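Flavohemoprotein (Vibrio cholerae O1 biovar El Tor, PDB 4EH1) probably detoxifies nitric oxide by converting it with oxygen and NAD(P)H to nitrate, the fragment here being its FAD- and NAD(P)H-binding reductase domain. Local coordinates at residues Q187-L195 and F212-L223; Q130-K141 and E161-W171. All coordinates share one frame; numbering follows the deposited sequence.

Contact 1. Residues Q187-L195 and F212-L223; sequences QGEMQLAEL and FMQYVVKQLLAL
The side-chain amide of Gln-219 acts here as if it were a piece of backbone, pairing with the main chain of the irregular segment 187-195 on either side of Gln-191. Its OE1 accepts from Leu-192 N at 2.7 Å, with the donor lying in the plane of the amide carbonyl, while its NE2 donates a hydrogen bond to Met-190 O at 3.1 Å. Both N-H...O angles are 162°. With CG beside its own backbone N (chi1 -74°) and the chain extended beyond it, Gln-219 stretches from the helix to the loop. Glutamine suits the place because one flat amide offers a donor and an acceptor, matching Met-190 O and Leu-192 N of an irregular chain.

Met-190 O carries a second bond, from Tyr-215 OH at 2.9 Å. The hydroxyl comes from well above the carbonyl plane, whereas NE2 is tilted only 18° from it. One turn of helix before Gln-219, Tyr-215 also has that NE2 over one ring face, and CG of Gln-191 touches its hydroxyl.

Nearer the sheet the contact is apolar. CE of Met-190 reaches the ring edge of Phe-212, 3.9 Å from CZ, and the sulfur takes part in a Met-aromatic contact at the same edge. CD1 of Leu-192 meets CD2 of Leu-220 at 3.7 Å, with Val-216 CG1 nearby, and CB of Leu-192 rests on CD1 of Leu-223. Met-190 and Leu-192 also pack on Leu-147 of strand 144-150, and Phe-212 and Val-216 on Ile-120 of strand 117-122. The loop thus packs against helix 210-223 on one side of the parallel sheet, an arrangement of the alpha-beta-alpha sandwich of the NAD(P)H-binding domain of ferredoxin reductase-like flavoproteins.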
loop_
_atom_site.group_PDB
_atom_site.type_symbol
_atom_site.label_atom_id
_atom_site.label_comp_id
_atom_site.label_asym_id
_atom_site.label_seq_id
_atom_site.Cartn_x
_atom_site.Cartn_y
_atom_site.Cartn_z
ATOM N N GLN A 187 22.093 15.521 7.257
ATOM C CA GLN A 187 22.736 14.294 6.824
ATOM C C GLN A 187 23.594 13.729 7.947
ATOM O O GLN A 187 24.443 14.417 8.502
ATOM C CB GLN A 187 23.612 14.580 5.603
ATOM C CG GLN A 187 24.117 13.335 4.960
ATOM C CD GLN A 187 24.647 13.580 3.559
ATOM O OE1 GLN A 187 24.808 14.728 3.130
ATOM N NE2 GLN A 187 24.913 12.497 2.834
ATOM N N GLY A 188 23.403 12.472 8.281
ATOM C CA GLY A 188 24.271 11.858 9.264
ATOM C C GLY A 188 23.550 11.295 10.467
ATOM O O GLY A 188 22.348 11.045 10.416
ATOM N N GLU A 189 24.286 11.085 11.551
ATOM C CA GLU A 189 23.669 10.606 12.777
ATOM C C GLU A 189 22.970 11.753 13.505
ATOM O O GLU A 189 23.337 12.937 13.386
ATOM C CB GLU A 189 24.684 9.911 13.699
ATOM C CG GLU A 189 25.243 8.577 13.149
ATOM C CD GLU A 189 24.200 7.433 13.065
ATOM O OE1 GLU A 189 23.609 7.080 14.117
ATOM O OE2 GLU A 189 23.982 6.872 11.952
ATOM N N MET A 190 21.952 11.377 14.259
ATOM C CA MET A 190 21.180 12.313 15.039
ATOM C C MET A 190 22.072 12.870 16.148
ATOM O O MET A 190 22.468 12.157 17.044
ATOM C CB MET A 190 19.979 11.584 15.660
ATOM C CG MET A 190 18.967 12.549 16.281
ATOM S SD MET A 190 17.579 11.748 17.105
ATOM C CE MET A 190 16.595 11.124 15.721
ATOM N N GLN A 191 22.397 14.143 16.089
ATOM C CA GLN A 191 23.184 14.736 17.158
ATOM C C GLN A 191 22.375 15.803 17.866
ATOM O O GLN A 191 21.855 16.716 17.221
ATOM C CB GLN A 191 24.485 15.290 16.603
ATOM C CG GLN A 191 25.495 14.188 16.367
ATOM C CD GLN A 191 26.673 14.662 15.576
ATOM O OE1 GLN A 191 26.558 14.936 14.382
ATOM N NE2 GLN A 191 27.822 14.772 16.231
ATOM N N LEU A 192 22.267 15.682 19.190
ATOM C CA LEU A 192 21.296 16.466 19.957
ATOM C C LEU A 192 21.832 17.755 20.599
ATOM O O LEU A 192 21.051 18.596 21.039
ATOM C CB LEU A 192 20.656 15.589 21.043
ATOM C CG LEU A 192 20.047 14.262 20.586
ATOM C CD1 LEU A 192 19.707 13.465 21.820
ATOM C CD2 LEU A 192 18.799 14.443 19.719
ATOM N N ALA A 193 23.151 17.913 20.628
ATOM C CA ALA A 193 23.819 18.926 21.453
ATOM C C ALA A 193 23.457 20.347 21.095
ATOM O O ALA A 193 23.558 21.243 21.922
ATOM C CB ALA A 193 25.359 18.755 21.359
ATOM N N GLU A 194 23.064 20.546 19.846
ATOM C CA GLU A 194 22.905 21.874 19.302
ATOM C C GLU A 194 21.424 22.144 19.027
ATOM O O GLU A 194 21.060 23.163 18.436
ATOM C CB GLU A 194 23.733 22.003 18.019
ATOM C CG GLU A 194 23.085 21.343 16.793
ATOM C CD GLU A 194 23.193 19.816 16.757
ATOM O OE1 GLU A 194 23.146 19.157 17.819
ATOM O OE2 GLU A 194 23.316 19.271 15.637
ATOM N N LEU A 195 20.565 21.233 19.467
ATOM C CA LEU A 195 19.140 21.422 19.256
ATOM C C LEU A 195 18.491 22.227 20.388
ATOM O O LEU A 195 18.901 22.116 21.539
ATOM C CB LEU A 195 18.463 20.067 19.160
ATOM C CG LEU A 195 18.893 19.195 17.988
ATOM C CD1 LEU A 195 18.077 17.922 17.999
ATOM C CD2 LEU A 195 18.766 19.914 16.652
ATOM N N PHE A 212 20.952 2.447 18.236
ATOM C CA PHE A 212 20.422 3.811 18.221
ATOM C C PHE A 212 19.923 4.245 19.615
ATOM O O PHE A 212 20.175 5.377 20.078
ATOM C CB PHE A 212 19.291 3.921 17.188
ATOM C CG PHE A 212 18.507 5.232 17.265
ATOM C CD1 PHE A 212 18.967 6.380 16.614
ATOM C CD2 PHE A 212 17.318 5.303 17.960
ATOM C CE1 PHE A 212 18.255 7.573 16.684
ATOM C CE2 PHE A 212 16.590 6.501 18.043
ATOM C CZ PHE A 212 17.057 7.627 17.401
ATOM N N MET A 213 19.207 3.365 20.297
ATOM C CA MET A 213 18.709 3.732 21.628
ATOM C C MET A 213 19.879 4.113 22.577
ATOM O O MET A 213 19.863 5.159 23.219
ATOM C CB MET A 213 17.903 2.581 22.219
ATOM C CG MET A 213 17.348 2.857 23.603
ATOM S SD MET A 213 16.017 4.081 23.514
ATOM C CE MET A 213 15.114 3.551 22.068
ATOM N N GLN A 214 20.908 3.268 22.632
ATOM C CA GLN A 214 22.060 3.527 23.491
ATOM C C GLN A 214 22.719 4.859 23.130
ATOM O O GLN A 214 23.027 5.682 23.993
ATOM C CB GLN A 214 23.066 2.390 23.360
ATOM C CG GLN A 214 22.634 1.114 24.058
ATOM C CD GLN A 214 22.628 1.226 25.593
ATOM O OE1 GLN A 214 23.674 1.282 26.238
ATOM N NE2 GLN A 214 21.453 1.257 26.164
ATOM N N TYR A 215 22.911 5.068 21.835
ATOM C CA TYR A 215 23.455 6.317 21.332
ATOM C C TYR A 215 22.641 7.556 21.787
ATOM O O TYR A 215 23.207 8.549 22.264
ATOM C CB TYR A 215 23.505 6.221 19.816
ATOM C CG TYR A 215 23.958 7.467 19.133
ATOM C CD1 TYR A 215 25.264 7.928 19.262
ATOM C CD2 TYR A 215 23.089 8.174 18.332
ATOM C CE1 TYR A 215 25.677 9.087 18.608
ATOM C CE2 TYR A 215 23.484 9.316 17.678
ATOM C CZ TYR A 215 24.771 9.778 17.816
ATOM O OH TYR A 215 25.114 10.933 17.153
ATOM N N VAL A 216 21.316 7.489 21.680
ATOM C CA VAL A 216 20.492 8.651 22.052
ATOM C C VAL A 216 20.396 8.853 23.575
ATOM O O VAL A 216 20.525 9.979 24.081
ATOM C CB VAL A 216 19.068 8.563 21.482
ATOM C CG1 VAL A 216 18.183 9.654 22.092
ATOM C CG2 VAL A 216 19.112 8.706 19.999
ATOM N N VAL A 217 20.176 7.762 24.306
ATOM C CA VAL A 217 20.072 7.848 25.752
ATOM C C VAL A 217 21.352 8.430 26.355
ATOM O O VAL A 217 21.266 9.286 27.215
ATOM C CB VAL A 217 19.758 6.480 26.383
ATOM C CG1 VAL A 217 20.001 6.490 27.910
ATOM C CG2 VAL A 217 18.330 6.112 26.094
ATOM N N LYS A 218 22.529 7.981 25.897
ATOM C CA LYS A 218 23.790 8.588 26.354
ATOM C C LYS A 218 23.880 10.095 26.091
ATOM O O LYS A 218 24.303 10.860 26.955
ATOM C CB LYS A 218 25.028 7.851 25.804
ATOM C CG LYS A 218 25.229 6.468 26.457
ATOM C CD LYS A 218 26.121 5.531 25.648
ATOM C CE LYS A 218 26.319 4.231 26.394
ATOM N NZ LYS A 218 27.026 3.182 25.557
ATOM N N GLN A 219 23.481 10.523 24.905
ATOM C CA GLN A 219 23.392 11.954 24.648
ATOM C C GLN A 219 22.425 12.666 25.608
ATOM O O GLN A 219 22.739 13.748 26.138
ATOM C CB GLN A 219 22.947 12.206 23.219
ATOM C CG GLN A 219 24.006 11.933 22.152
ATOM C CD GLN A 219 23.493 12.416 20.810
ATOM O OE1 GLN A 219 23.433 13.623 20.557
ATOM N NE2 GLN A 219 23.068 11.486 19.964
ATOM N N LEU A 220 21.252 12.075 25.827
ATOM C CA LEU A 220 20.269 12.701 26.721
ATOM C C LEU A 220 20.813 12.861 28.139
ATOM O O LEU A 220 20.705 13.928 28.738
ATOM C CB LEU A 220 18.951 11.924 26.744
ATOM C CG LEU A 220 18.141 12.015 25.446
ATOM C CD1 LEU A 220 16.855 11.234 25.585
ATOM C CD2 LEU A 220 17.880 13.498 25.006
ATOM N N LEU A 221 21.415 11.808 28.668
ATOM C CA LEU A 221 21.990 11.886 30.005
ATOM C C LEU A 221 23.128 12.906 30.099
ATOM O O LEU A 221 23.199 13.673 31.055
ATOM C CB LEU A 221 22.489 10.519 30.447
ATOM C CG LEU A 221 21.404 9.461 30.603
ATOM C CD1 LEU A 221 22.050 8.115 30.911
ATOM C CD2 LEU A 221 20.477 9.849 31.710
ATOM N N ALA A 222 24.021 12.913 29.114
ATOM C CA ALA A 222 25.116 13.882 29.109
ATOM C C ALA A 222 24.611 15.339 29.052
ATOM O O ALA A 222 25.304 16.251 29.518
ATOM C CB ALA A 222 26.065 13.607 27.957
ATOM N N LEU A 223 23.428 15.550 28.463
ATOM C CA LEU A 223 22.832 16.886 28.351
ATOM C C LEU A 223 22.133 17.299 29.653
ATOM O O LEU A 223 21.858 18.482 29.883
ATOM C CB LEU A 223 21.829 16.946 27.189
ATOM C CG LEU A 223 22.427 17.157 25.795
ATOM C CD1 LEU A 223 21.385 16.962 24.702
ATOM C CD2 LEU A 223 23.035 18.546 25.701
#

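Contact 2. Residues Q130-K141 and E161-W171; sequences QAILHTLAKQNK and ETAQLIAQQGW
OE1 of Glu-161 is gripped by two side chains of helix 130-138, and its strongest partner is a third: Arg-69, of strand 68-73, forms a salt bridge to it. His-134 NE2 donates at 2.9 Å, nearly straight at 167°, with OE1 in the plane of the imidazole although the nitrogen stands above the carboxylate plane. Gln-130 NE2 reaches the same oxygen at 3.0 Å on its anti side. Glutamine fits because its neutral amide can donate to the carboxylate; the bend at chi2 (66°) brings it there. Arg-69 and the two donors would probably stabilise a charged carboxylate.

Leu-165 then lays CD1 over one face of His-134, a CH-pi contact 3.8 Å from the ring centroid, and sets CD2 against Ala-137 CB. The short methyl of Ala-137 lets both Leu-165 and the ring of Trp-171 lie against the helix. At the C-terminal end Trp-171 inserts its indole edge-on toward helix 130-138: CZ3 lies 3.6 Å from Leu-133 CD2, and NE1 donates to Lys-141 O at 2.8 Å. Lys-141, whose N closes the Schellman motif on Leu-136 O, offers this carbonyl; Asn-140, the C-prime residue, takes the positive phi that asparagine tolerates well. The two helices run side by side at 26°, as expected for neighbouring crossover helices on one face of a Rossmann-like parallel sheet.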
loop_
_atom_site.group_PDB
_atom_site.type_symbol
_atom_site.label_atom_id
_atom_site.label_comp_id
_atom_site.label_asym_id
_atom_site.label_seq_id
_atom_site.Cartn_x
_atom_site.Cartn_y
_atom_site.Cartn_z
ATOM N N GLN A 130 4.004 7.275 15.961
ATOM C CA GLN A 130 2.871 7.725 15.165
ATOM C C GLN A 130 1.517 7.673 15.919
ATOM O O GLN A 130 0.669 8.558 15.744
ATOM C CB GLN A 130 2.792 6.935 13.857
ATOM C CG GLN A 130 2.189 7.768 12.693
ATOM C CD GLN A 130 3.076 8.951 12.274
ATOM O OE1 GLN A 130 4.240 9.070 12.684
ATOM N NE2 GLN A 130 2.519 9.831 11.465
ATOM N N ALA A 131 1.311 6.632 16.726
ATOM C CA ALA A 131 0.107 6.530 17.557
ATOM C C ALA A 131 0.105 7.693 18.524
ATOM O O ALA A 131 -0.919 8.308 18.757
ATOM C CB ALA A 131 0.046 5.167 18.317
ATOM N N ILE A 132 1.276 8.017 19.060
ATOM C CA ILE A 132 1.387 9.104 20.020
ATOM C C ILE A 132 1.121 10.462 19.363
ATOM O O ILE A 132 0.325 11.235 19.880
ATOM C CB ILE A 132 2.738 9.092 20.736
ATOM C CG1 ILE A 132 2.894 7.778 21.541
ATOM C CG2 ILE A 132 2.868 10.323 21.657
ATOM C CD1 ILE A 132 4.236 7.636 22.283
ATOM N N LEU A 133 1.757 10.738 18.222
ATOM C CA LEU A 133 1.431 11.945 17.481
ATOM C C LEU A 133 -0.060 12.103 17.247
ATOM O O LEU A 133 -0.612 13.171 17.477
ATOM C CB LEU A 133 2.076 11.936 16.105
ATOM C CG LEU A 133 3.568 12.209 16.022
ATOM C CD1 LEU A 133 4.028 12.038 14.560
ATOM C CD2 LEU A 133 3.902 13.600 16.581
ATOM N N HIS A 134 -0.704 11.061 16.734
ATOM C CA HIS A 134 -2.131 11.181 16.447
ATOM C C HIS A 134 -2.972 11.457 17.692
ATOM O O HIS A 134 -3.941 12.238 17.637
ATOM C CB HIS A 134 -2.670 9.973 15.690
ATOM C CG HIS A 134 -2.353 9.992 14.230
ATOM N ND1 HIS A 134 -2.887 10.929 13.366
ATOM C CD2 HIS A 134 -1.565 9.185 13.474
ATOM C CE1 HIS A 134 -2.449 10.695 12.141
ATOM N NE2 HIS A 134 -1.631 9.653 12.184
ATOM N N THR A 135 -2.589 10.843 18.812
ATOM C CA THR A 135 -3.302 11.045 20.086
ATOM C C THR A 135 -3.124 12.482 20.577
ATOM O O THR A 135 -4.077 13.114 21.007
ATOM C CB THR A 135 -2.800 10.082 21.199
ATOM O OG1 THR A 135 -2.917 8.747 20.728
ATOM C CG2 THR A 135 -3.656 10.231 22.475
ATOM N N LEU A 136 -1.897 12.995 20.499
ATOM C CA LEU A 136 -1.619 14.348 20.967
ATOM C C LEU A 136 -2.296 15.370 20.068
ATOM O O LEU A 136 -2.654 16.432 20.531
ATOM C CB LEU A 136 -0.106 14.600 21.031
ATOM C CG LEU A 136 0.644 13.696 22.026
ATOM C CD1 LEU A 136 2.154 14.032 22.049
ATOM C CD2 LEU A 136 0.099 13.785 23.435
ATOM N N ALA A 137 -2.466 15.043 18.782
ATOM C CA ALA A 137 -3.150 15.949 17.855
ATOM C C ALA A 137 -4.617 16.082 18.267
ATOM O O ALA A 137 -5.152 17.188 18.407
ATOM C CB ALA A 137 -3.064 15.433 16.438
ATOM N N LYS A 138 -5.239 14.930 18.465
ATOM C CA LYS A 138 -6.602 14.819 18.942
ATOM C C LYS A 138 -6.822 15.630 20.231
ATOM O O LYS A 138 -7.850 16.279 20.394
ATOM C CB LYS A 138 -6.923 13.333 19.150
ATOM C CG LYS A 138 -8.298 13.041 19.699
ATOM C CD LYS A 138 -8.552 11.537 19.783
ATOM C CE LYS A 138 -8.389 10.836 18.428
ATOM N NZ LYS A 138 -8.912 9.418 18.461
ATOM N N GLN A 139 -5.837 15.604 21.125
ATOM C CA GLN A 139 -5.916 16.278 22.419
ATOM C C GLN A 139 -5.422 17.712 22.398
ATOM O O GLN A 139 -5.337 18.359 23.444
ATOM C CB GLN A 139 -5.175 15.457 23.489
ATOM C CG GLN A 139 -5.900 14.155 23.759
ATOM C CD GLN A 139 -5.092 13.161 24.563
ATOM O OE1 GLN A 139 -3.969 13.442 24.985
ATOM N NE2 GLN A 139 -5.663 11.985 24.778
ATOM N N ASN A 140 -5.102 18.207 21.212
ATOM C CA ASN A 140 -4.582 19.567 21.069
ATOM C C ASN A 140 -3.398 19.908 21.945
ATOM O O ASN A 140 -3.299 21.013 22.466
ATOM C CB ASN A 140 -5.711 20.558 21.340
ATOM C CG ASN A 140 -6.775 20.467 20.305
ATOM O OD1 ASN A 140 -6.475 20.497 19.110
ATOM N ND2 ASN A 140 -8.034 20.329 20.740
ATOM N N LYS A 141 -2.492 18.952 22.101
ATOM C CA LYS A 141 -1.345 19.138 22.955
ATOM C C LYS A 141 -0.414 20.137 22.295
ATOM O O LYS A 141 -0.178 20.072 21.099
ATOM C CB LYS A 141 -0.632 17.793 23.119
ATOM C CG LYS A 141 0.723 17.846 23.786
ATOM C CD LYS A 141 0.593 17.991 25.288
ATOM C CE LYS A 141 1.947 17.759 25.951
ATOM N NZ LYS A 141 1.917 18.197 27.384
ATOM N N GLU A 161 2.288 12.062 6.261
ATOM C CA GLU A 161 1.291 12.089 7.300
ATOM C C GLU A 161 1.818 12.906 8.475
ATOM O O GLU A 161 1.097 13.714 9.042
ATOM C CB GLU A 161 0.919 10.657 7.684
ATOM C CG GLU A 161 -0.125 10.498 8.800
ATOM C CD GLU A 161 -0.374 9.006 9.142
ATOM O OE1 GLU A 161 0.124 8.501 10.169
ATOM O OE2 GLU A 161 -1.071 8.336 8.369
ATOM N N THR A 162 3.089 12.718 8.802
ATOM C CA THR A 162 3.706 13.446 9.896
ATOM C C THR A 162 3.824 14.943 9.578
ATOM O O THR A 162 3.551 15.781 10.431
ATOM C CB THR A 162 5.070 12.809 10.246
ATOM O OG1 THR A 162 4.830 11.503 10.765
ATOM C CG2 THR A 162 5.846 13.609 11.297
ATOM N N ALA A 163 4.204 15.268 8.349
ATOM C CA ALA A 163 4.348 16.657 7.931
ATOM C C ALA A 163 3.010 17.363 8.112
ATOM O O ALA A 163 2.951 18.483 8.607
ATOM C CB ALA A 163 4.795 16.754 6.460
ATOM N N GLN A 164 1.935 16.687 7.725
ATOM C CA GLN A 164 0.611 17.284 7.842
ATOM C C GLN A 164 0.246 17.559 9.294
ATOM O O GLN A 164 -0.210 18.656 9.604
ATOM C CB GLN A 164 -0.456 16.436 7.150
ATOM C CG GLN A 164 -0.277 16.351 5.640
ATOM C CD GLN A 164 -1.544 15.863 4.930
ATOM O OE1 GLN A 164 -1.483 15.133 3.924
ATOM N NE2 GLN A 164 -2.702 16.271 5.457
ATOM N N LEU A 165 0.460 16.578 10.172
ATOM C CA LEU A 165 0.167 16.752 11.597
ATOM C C LEU A 165 0.922 17.920 12.129
ATOM O O LEU A 165 0.363 18.790 12.777
ATOM C CB LEU A 165 0.564 15.533 12.422
ATOM C CG LEU A 165 -0.417 14.367 12.353
ATOM C CD1 LEU A 165 0.096 13.149 13.121
ATOM C CD2 LEU A 165 -1.827 14.807 12.851
ATOM N N ILE A 166 2.213 17.936 11.835
ATOM C CA ILE A 166 3.060 19.011 12.307
ATOM C C ILE A 166 2.576 20.344 11.812
ATOM O O ILE A 166 2.476 21.282 12.588
ATOM C CB ILE A 166 4.552 18.764 11.947
ATOM C CG1 ILE A 166 5.125 17.823 12.998
ATOM C CG2 ILE A 166 5.340 20.063 12.012
ATOM C CD1 ILE A 166 5.914 16.778 12.461
ATOM N N ALA A 167 2.247 20.415 10.523
ATOM C CA ALA A 167 1.745 21.638 9.930
ATOM C C ALA A 167 0.394 22.021 10.512
ATOM O O ALA A 167 0.049 23.179 10.514
ATOM C CB ALA A 167 1.634 21.515 8.400
ATOM N N GLN A 168 -0.365 21.048 11.000
ATOM C CA GLN A 168 -1.675 21.327 11.574
ATOM C C GLN A 168 -1.624 21.742 13.033
ATOM O O GLN A 168 -2.417 22.588 13.435
ATOM C CB GLN A 168 -2.609 20.133 11.435
ATOM C CG GLN A 168 -3.197 20.013 10.055
ATOM C CD GLN A 168 -3.907 18.693 9.849
ATOM O OE1 GLN A 168 -4.371 18.067 10.809
ATOM N NE2 GLN A 168 -3.986 18.253 8.597
ATOM N N GLN A 169 -0.690 21.170 13.802
ATOM C CA GLN A 169 -0.648 21.339 15.271
ATOM C C GLN A 169 0.332 22.403 15.771
ATOM O O GLN A 169 0.419 22.635 16.977
ATOM C CB GLN A 169 -0.285 20.006 15.968
ATOM C CG GLN A 169 -1.289 18.861 15.722
ATOM C CD GLN A 169 -2.708 19.240 16.140
ATOM O OE1 GLN A 169 -2.913 19.866 17.196
ATOM N NE2 GLN A 169 -3.685 18.903 15.305
ATOM N N GLY A 170 1.109 23.007 14.871
ATOM C CA GLY A 170 2.140 23.945 15.289
ATOM C C GLY A 170 3.283 23.322 16.099
ATOM O O GLY A 170 3.813 23.924 17.033
ATOM N N TRP A 171 3.668 22.116 15.719
ATOM C CA TRP A 171 4.756 21.398 16.374
ATOM C C TRP A 171 6.092 21.556 15.643
ATOM O O TRP A 171 6.161 22.250 14.627
ATOM C CB TRP A 171 4.418 19.914 16.438
ATOM C CG TRP A 171 3.252 19.626 17.342
ATOM C CD1 TRP A 171 2.743 20.441 18.344
ATOM C CD2 TRP A 171 2.466 18.433 17.353
ATOM N NE1 TRP A 171 1.667 19.821 18.951
ATOM C CE2 TRP A 171 1.485 18.586 18.376
ATOM C CE3 TRP A 171 2.476 17.256 16.589
ATOM C CZ2 TRP A 171 0.529 17.601 18.642
ATOM C CZ3 TRP A 171 1.527 16.259 16.865
ATOM C CH2 TRP A 171 0.567 16.443 17.880
HETATM O O HOH W 1 -1.811 21.333 19.044
#

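In the fold
Both contacts belong to the NAD(P)H-binding domain, in series along the chain: contact 2 closes before contact 1 opens. Their centres lie 23 Å apart and they do not touch. The central parallel sheet connects them, since side chains of both reach strands 117-122 and 144-150. Helices 126-138 and 159-169 of contact 2 cover one face, and helix 210-223 of contact 1 the other. Contact 2 also faces the FAD domain through strand 68-73. The side chain of Gln-130 is about 9 Å from the bound FAD, and the side chain of Phe-212 about 14 Å from the bound FAD. The contacts thus pack both layers around strand 117-122, after which NADP(+) probably binds, near the flavin.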